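Local coordinates for putative adhesin (Komagataella phaffii, PDB 5FX8), which is a putative yeast adhesin that may take part in cell-cell interaction, represented here by its N-terminal domain with two cohesin-like parts, at residues L147-P152 with D258-V263; S201-N204 with D208-P211. All coordinates share one frame; numbering follows the deposited sequence.

Interaction 1. Residues L147-P152 with D258-V263; sequences LDRSQP and DEVLRV
Two arginines, R149 and R262, come together with R149 NH2 lying 3.4 Å from R262 NH2, although both atoms are donors and both groups carry positive charge. D168, on the neighbouring strand 162-170, bridges them, its OD2 forming salt bridges with R149 NH1 and with R262 NH2, and R262 pairs through NH1 with a second acid, D208. Together the two carboxylates probably offset most of the two charges. R262 NH2 meets the edge of the R149 guanidinium near its plane, while R149 NH2 comes to R262 obliquely, the two planes being turned 45° apart. R149 belongs to the loop that precedes strand 153-158 and R262 to strand 260-268; the two side chains cross at about a right angle.

The flat R149 group is also sandwiched. L147 CD2 stands 3.7 Å above the plane on one face, and V260 CG1 lies 3.8 Å off the opposite face, each offset toward the rim. A bend at chi2 (-43°) lays the guanidinium across both valine methyls, CG1 nearest R149 NH1 and CG2 4.0 Å from R149 NE. A beta-branched valine suits this place in a strand, since it presents two methyls to one flat surface, and leucine is long enough to reach the other side.

The loop around R149 is braced by D148, whose OD1 takes the backbone N of S150 in an Asx turn, 3.3 Å away, and also S150 OG. Its other oxygen, OD2, accepts Q151 NE2 at 3.2 Å in a nearly straight bond (172°).

Two acids beside the arginine pair, with L147 and V260 hydrocarbon on the faces of R149, probably let this loop lie against the sheet despite the like charges.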
ATOM      1  N   LEU C 147      27.025 -27.190 -29.386  1.00 24.78           N
ATOM      2  CA  LEU C 147      26.773 -25.810 -29.743  1.00 23.89           C
ATOM      3  C   LEU C 147      27.352 -24.880 -28.693  1.00 25.34           C
ATOM      4  O   LEU C 147      27.279 -25.151 -27.497  1.00 27.56           O
ATOM      5  CB  LEU C 147      25.273 -25.586 -29.888  1.00 26.36           C
ATOM      6  CG  LEU C 147      24.610 -25.344 -31.236  1.00 24.65           C
ATOM      7  CD1 LEU C 147      25.408 -25.928 -32.360  1.00 24.98           C
ATOM      8  CD2 LEU C 147      23.230 -25.947 -31.209  1.00 26.46           C
ATOM      9  N   ASP C 148      27.934 -23.780 -29.147  1.00 25.55           N
ATOM     10  CA  ASP C 148      28.492 -22.780 -28.247  1.00 26.39           C
ATOM     11  C   ASP C 148      27.359 -22.039 -27.541  1.00 32.23           C
ATOM     12  O   ASP C 148      26.640 -21.251 -28.162  1.00 32.94           O
ATOM     13  CB  ASP C 148      29.366 -21.829 -29.049  1.00 27.82           C
ATOM     14  CG  ASP C 148      30.064 -20.834 -28.191  1.00 29.36           C
ATOM     15  OD1 ASP C 148      29.970 -20.982 -26.973  1.00 36.49           O
ATOM     16  OD2 ASP C 148      30.733 -19.928 -28.717  1.00 28.90           O
ATOM     17  N   ARG C 149      27.185 -22.281 -26.241  1.00 31.48           N
ATOM     18  CA  ARG C 149      26.096 -21.671 -25.492  1.00 26.81           C
ATOM     19  C   ARG C 149      26.593 -20.600 -24.543  1.00 26.62           C
ATOM     20  O   ARG C 149      26.041 -20.432 -23.460  1.00 32.85           O
ATOM     21  CB  ARG C 149      25.301 -22.718 -24.718  1.00 29.63           C
ATOM     22  CG  ARG C 149      24.532 -23.714 -25.573  1.00 28.85           C
ATOM     23  CD  ARG C 149      23.844 -23.020 -26.724  1.00 28.57           C
ATOM     24  NE  ARG C 149      22.742 -23.785 -27.280  1.00 23.22           N
ATOM     25  CZ  ARG C 149      22.075 -23.402 -28.355  1.00 24.07           C
ATOM     26  NH1 ARG C 149      22.428 -22.291 -28.959  1.00 24.83           N
ATOM     27  NH2 ARG C 149      21.071 -24.118 -28.826  1.00 25.05           N
ATOM     28  N   SER C 150      27.634 -19.878 -24.933  1.00 28.10           N
ATOM     29  CA  SER C 150      28.213 -18.815 -24.119  1.00 28.80           C
ATOM     30  C   SER C 150      28.090 -17.450 -24.765  1.00 28.48           C
ATOM     31  O   SER C 150      28.582 -16.470 -24.206  1.00 28.04           O
ATOM     32  CB  SER C 150      29.692 -19.094 -23.847  1.00 30.39           C
ATOM     33  OG  SER C 150      30.485 -18.646 -24.945  1.00 43.15           O
ATOM     34  N   GLN C 151      27.484 -17.363 -25.928  1.00 27.44           N
ATOM     35  CA  GLN C 151      27.301 -16.102 -26.607  1.00 23.76           C
ATOM     36  C   GLN C 151      26.278 -16.334 -27.701  1.00 25.23           C
ATOM     37  O   GLN C 151      25.931 -17.484 -27.974  1.00 26.33           O
ATOM     38  CB  GLN C 151      28.623 -15.602 -27.169  1.00 26.90           C
ATOM     39  CG  GLN C 151      29.306 -16.592 -28.059  1.00 29.32           C
ATOM     40  CD  GLN C 151      30.533 -16.016 -28.708  1.00 29.91           C
ATOM     41  OE1 GLN C 151      30.648 -14.807 -28.837  1.00 30.65           O
ATOM     42  NE2 GLN C 151      31.463 -16.877 -29.117  1.00 29.15           N
ATOM     43  N   PRO C 152      25.749 -15.293 -28.324  1.00 24.58           N
ATOM     44  CA  PRO C 152      24.851 -15.510 -29.460  1.00 23.15           C
ATOM     45  C   PRO C 152      25.572 -16.202 -30.604  1.00 23.80           C
ATOM     46  O   PRO C 152      26.674 -15.814 -30.987  1.00 23.72           O
ATOM     47  CB  PRO C 152      24.429 -14.094 -29.843  1.00 24.50           C
ATOM     48  CG  PRO C 152      24.648 -13.308 -28.617  1.00 26.68           C
ATOM     49  CD  PRO C 152      25.843 -13.872 -27.977  1.00 24.50           C
ATOM     50  N   ASP C 258      19.020 -21.175 -17.674  1.00 36.35           N
ATOM     51  CA  ASP C 258      19.065 -22.447 -18.382  1.00 33.37           C
ATOM     52  C   ASP C 258      18.285 -22.426 -19.692  1.00 32.19           C
ATOM     53  O   ASP C 258      17.931 -23.483 -20.212  1.00 30.95           O
ATOM     54  CB  ASP C 258      18.533 -23.562 -17.481  1.00 33.78           C
ATOM     55  CG  ASP C 258      17.012 -23.544 -17.351  1.00 32.96           C
ATOM     56  OD1 ASP C 258      16.416 -22.467 -17.148  1.00 30.87           O
ATOM     57  OD2 ASP C 258      16.402 -24.624 -17.467  1.00 41.17           O
ATOM     58  N   GLU C 259      17.988 -21.254 -20.224  1.00 31.60           N
ATOM     59  CA  GLU C 259      17.135 -21.155 -21.391  1.00 29.85           C
ATOM     60  C   GLU C 259      17.918 -20.601 -22.572  1.00 26.54           C
ATOM     61  O   GLU C 259      18.933 -19.928 -22.408  1.00 27.47           O
ATOM     62  CB  GLU C 259      15.914 -20.284 -21.093  1.00 30.69           C
ATOM     63  CG  GLU C 259      14.819 -21.009 -20.326  1.00 31.91           C
ATOM     64  CD  GLU C 259      13.647 -20.105 -20.010  1.00 36.80           C
ATOM     65  OE1 GLU C 259      13.851 -18.876 -20.043  1.00 32.14           O
ATOM     66  OE2 GLU C 259      12.531 -20.611 -19.733  1.00 42.92           O
ATOM     67  N   VAL C 260      17.445 -20.924 -23.774  1.00 25.38           N
ATOM     68  CA  VAL C 260      17.990 -20.388 -25.015  1.00 24.41           C
ATOM     69  C   VAL C 260      16.836 -19.831 -25.830  1.00 23.60           C
ATOM     70  O   VAL C 260      15.860 -20.541 -26.082  1.00 21.70           O
ATOM     71  CB  VAL C 260      18.758 -21.452 -25.828  1.00 23.67           C
ATOM     72  CG1 VAL C 260      19.051 -20.951 -27.210  1.00 23.85           C
ATOM     73  CG2 VAL C 260      20.058 -21.793 -25.175  1.00 24.35           C
ATOM     74  N   LEU C 261      16.938 -18.559 -26.213  1.00 22.76           N
ATOM     75  CA  LEU C 261      16.027 -17.943 -27.171  1.00 21.11           C
ATOM     76  C   LEU C 261      16.510 -18.199 -28.592  1.00 20.25           C
ATOM     77  O   LEU C 261      17.647 -17.878 -28.930  1.00 19.90           O
ATOM     78  CB  LEU C 261      15.935 -16.433 -26.945  1.00 21.23           C
ATOM     79  CG  LEU C 261      15.152 -15.677 -28.011  1.00 18.90           C
ATOM     80  CD1 LEU C 261      13.752 -16.104 -27.942  1.00 19.79           C
ATOM     81  CD2 LEU C 261      15.217 -14.226 -27.749  1.00 24.44           C
ATOM     82  N   ARG C 262      15.638 -18.732 -29.433  1.00 19.47           N
ATOM     83  CA  ARG C 262      15.991 -19.042 -30.810  1.00 20.37           C
ATOM     84  C   ARG C 262      15.066 -18.285 -31.744  1.00 20.79           C
ATOM     85  O   ARG C 262      13.857 -18.508 -31.735  1.00 18.84           O
ATOM     86  CB  ARG C 262      15.911 -20.548 -31.069  1.00 20.26           C
ATOM     87  CG  ARG C 262      15.989 -20.941 -32.535  1.00 21.40           C
ATOM     88  CD  ARG C 262      16.320 -22.398 -32.695  1.00 23.05           C
ATOM     89  NE  ARG C 262      17.710 -22.635 -32.340  1.00 23.60           N
ATOM     90  CZ  ARG C 262      18.244 -23.837 -32.226  1.00 26.50           C
ATOM     91  NH1 ARG C 262      17.492 -24.907 -32.437  1.00 29.77           N
ATOM     92  NH2 ARG C 262      19.520 -23.970 -31.899  1.00 26.01           N
ATOM     93  N   VAL C 263      15.626 -17.405 -32.554  1.00 18.42           N
ATOM     94  CA  VAL C 263      14.847 -16.685 -33.544  1.00 17.75           C
ATOM     95  C   VAL C 263      15.080 -17.314 -34.907  1.00 22.09           C
ATOM     96  O   VAL C 263      16.221 -17.557 -35.301  1.00 22.02           O
ATOM     97  CB  VAL C 263      15.206 -15.194 -33.551  1.00 20.59           C
ATOM     98  CG1 VAL C 263      14.332 -14.471 -34.543  1.00 21.77           C
ATOM     99  CG2 VAL C 263      15.005 -14.625 -32.193  1.00 19.57           C
TER

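Interaction 2. Residues S201-N204 with D208-P211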
ATOM      1  N   SER C 201      14.623 -25.023 -22.846  1.00 33.70           N
ATOM      2  CA  SER C 201      15.461 -25.190 -21.676  1.00 33.07           C
ATOM      3  C   SER C 201      16.109 -26.559 -21.563  1.00 35.98           C
ATOM      4  O   SER C 201      16.940 -26.748 -20.675  1.00 42.06           O
ATOM      5  CB  SER C 201      14.651 -24.930 -20.407  1.00 34.88           C
ATOM      6  OG  SER C 201      13.496 -25.747 -20.415  1.00 41.58           O
ATOM      7  N   SER C 202      15.765 -27.512 -22.417  1.00 37.84           N
ATOM      8  CA  SER C 202      16.328 -28.850 -22.313  1.00 41.95           C
ATOM      9  C   SER C 202      17.776 -28.917 -22.794  1.00 40.47           C
ATOM     10  O   SER C 202      18.706 -28.927 -21.981  1.00 44.52           O
ATOM     11  CB  SER C 202      15.498 -29.819 -23.132  1.00 43.36           C
ATOM     12  OG  SER C 202      15.781 -29.575 -24.498  1.00 40.76           O
ATOM     13  N   LEU C 203      17.961 -28.977 -24.115  1.00 35.92           N
ATOM     14  CA  LEU C 203      19.255 -29.149 -24.779  1.00 39.86           C
ATOM     15  C   LEU C 203      19.719 -30.592 -24.688  1.00 37.13           C
ATOM     16  O   LEU C 203      19.707 -31.181 -23.604  1.00 42.07           O
ATOM     17  CB  LEU C 203      20.341 -28.229 -24.213  1.00 31.82           C
ATOM     18  CG  LEU C 203      20.082 -26.739 -24.332  1.00 31.74           C
ATOM     19  CD1 LEU C 203      21.377 -25.971 -24.243  1.00 29.60           C
ATOM     20  CD2 LEU C 203      19.363 -26.440 -25.628  1.00 31.00           C
ATOM     21  N   ASN C 204      20.129 -31.165 -25.820  1.00 37.58           N
ATOM     22  CA  ASN C 204      20.655 -32.520 -25.875  1.00 30.92           C
ATOM     23  C   ASN C 204      22.166 -32.506 -25.674  1.00 28.72           C
ATOM     24  O   ASN C 204      22.754 -31.517 -25.239  1.00 30.37           O
ATOM     25  CB  ASN C 204      20.268 -33.192 -27.188  1.00 30.93           C
ATOM     26  CG  ASN C 204      20.777 -32.452 -28.404  1.00 30.11           C
ATOM     27  OD1 ASN C 204      21.833 -31.815 -28.387  1.00 29.04           O
ATOM     28  ND2 ASN C 204      20.016 -32.535 -29.475  1.00 28.59           N
ATOM     29  N   ASP C 208      21.630 -28.762 -28.550  1.00 27.94           N
ATOM     30  CA  ASP C 208      20.575 -28.371 -29.468  1.00 28.59           C
ATOM     31  C   ASP C 208      19.207 -28.758 -28.920  1.00 29.34           C
ATOM     32  O   ASP C 208      19.086 -29.533 -27.974  1.00 30.66           O
ATOM     33  CB  ASP C 208      20.790 -29.012 -30.842  1.00 26.24           C
ATOM     34  CG  ASP C 208      20.285 -28.149 -31.976  1.00 30.99           C
ATOM     35  OD1 ASP C 208      19.614 -27.125 -31.703  1.00 33.63           O
ATOM     36  OD2 ASP C 208      20.553 -28.498 -33.147  1.00 35.17           O
ATOM     37  N   PHE C 209      18.171 -28.185 -29.523  1.00 29.78           N
ATOM     38  CA  PHE C 209      16.795 -28.474 -29.163  1.00 27.47           C
ATOM     39  C   PHE C 209      15.944 -28.222 -30.391  1.00 28.61           C
ATOM     40  O   PHE C 209      16.319 -27.454 -31.277  1.00 28.15           O
ATOM     41  CB  PHE C 209      16.320 -27.634 -27.967  1.00 29.88           C
ATOM     42  CG  PHE C 209      16.185 -26.163 -28.256  1.00 28.44           C
ATOM     43  CD1 PHE C 209      17.294 -25.345 -28.299  1.00 27.35           C
ATOM     44  CD2 PHE C 209      14.949 -25.601 -28.470  1.00 28.97           C
ATOM     45  CE1 PHE C 209      17.172 -24.008 -28.560  1.00 24.01           C
ATOM     46  CE2 PHE C 209      14.830 -24.270 -28.737  1.00 28.10           C
ATOM     47  CZ  PHE C 209      15.947 -23.474 -28.778  1.00 25.47           C
ATOM     48  N   THR C 210      14.803 -28.897 -30.444  1.00 31.04           N
ATOM     49  CA  THR C 210      13.858 -28.779 -31.554  1.00 31.19           C
ATOM     50  C   THR C 210      12.524 -28.280 -31.033  1.00 32.28           C
ATOM     51  O   THR C 210      11.754 -29.061 -30.451  1.00 35.49           O
ATOM     52  CB  THR C 210      13.665 -30.116 -32.262  1.00 29.62           C
ATOM     53  OG1 THR C 210      14.911 -30.564 -32.775  1.00 36.10           O
ATOM     54  CG2 THR C 210      12.712 -29.963 -33.406  1.00 30.51           C
ATOM     55  N   PRO C 211      12.189 -27.013 -31.233  1.00 34.27           N
ATOM     56  CA  PRO C 211      10.904 -26.500 -30.744  1.00 35.92           C
ATOM     57  C   PRO C 211       9.732 -27.187 -31.425  1.00 38.39           C
ATOM     58  O   PRO C 211       9.785 -27.523 -32.608  1.00 38.96           O
ATOM     59  CB  PRO C 211      10.959 -25.016 -31.105  1.00 32.65           C
ATOM     60  CG  PRO C 211      12.391 -24.731 -31.331  1.00 30.25           C
ATOM     61  CD  PRO C 211      13.001 -25.964 -31.860  1.00 31.13           C
TER
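A tight chain reversal, in the loop between strands 189-200 and 227-228 of the second cohesin-like domain, is closed where N204 meets D208. The backbone of N204 gives the first link: N204 N donates to D208 O at 2.9 Å, with the donor in the carbonyl plane. The L203 CA-H points at the same D208 O, 3.2 Å from CA, so that carbonyl receives a weak C-H donor beside the N-H of N204. The return link does not use a main-chain acceptor. Instead D208 N donates to the side-chain oxygen N204 OD1, 3.1 Å away and nearly straight at the hydrogen (168°), though the donor stands well above the plane of the amide carbonyl, 56° out of it. The same OD1 accepts from F206 N, two residues along, which makes an Asx turn within the reversal. Asparagine suits the position because its short side chain places the amide oxygen ahead of it, before the N-H groups of F206 and D208; CG lies between the backbone N and the carbonyl carbon (chi1 59°).

N204 and D208 run side by side and point the same way, yet the amide and carboxylate planes are almost perpendicular. The D208 carboxylate turns back to its own next residue, OD1 taking F209 N at 2.8 Å from above the carboxylate plane; R262 also pairs with this oxygen. An aspartate therefore serves two donors, one in the loop and one on strand 260-268.

The apolar part of the contact joins L203 to F209. A branched leucine suits it, since one methyl can reach the ring while the rest of the side chain stays beside its own backbone: L203 CD2 approaches the ring obliquely and meets F209 CD1 at 3.6 Å.

In the fold
Interaction 2 is nested inside the chain loop that interaction 1 closes, and their centres lie only 10 Å apart on the same side of the chain's centre. R262 is the joining residue: its NH1 lies 3.2 Å from D208 OD1, and its guanidinium makes a cation-pi contact with F209. The carboxylate in segment 208-211 thus pairs with the positive charge on the strand of interaction 1. Packing completes the junction, with L147 CD2 at 3.8 Å from D208 CG and D258 OD2 at 3.4 Å from S201 CB. Together the 147-152 loop and the 201-211 loop meet around the strand 260-268 of the second cohesin-like domain.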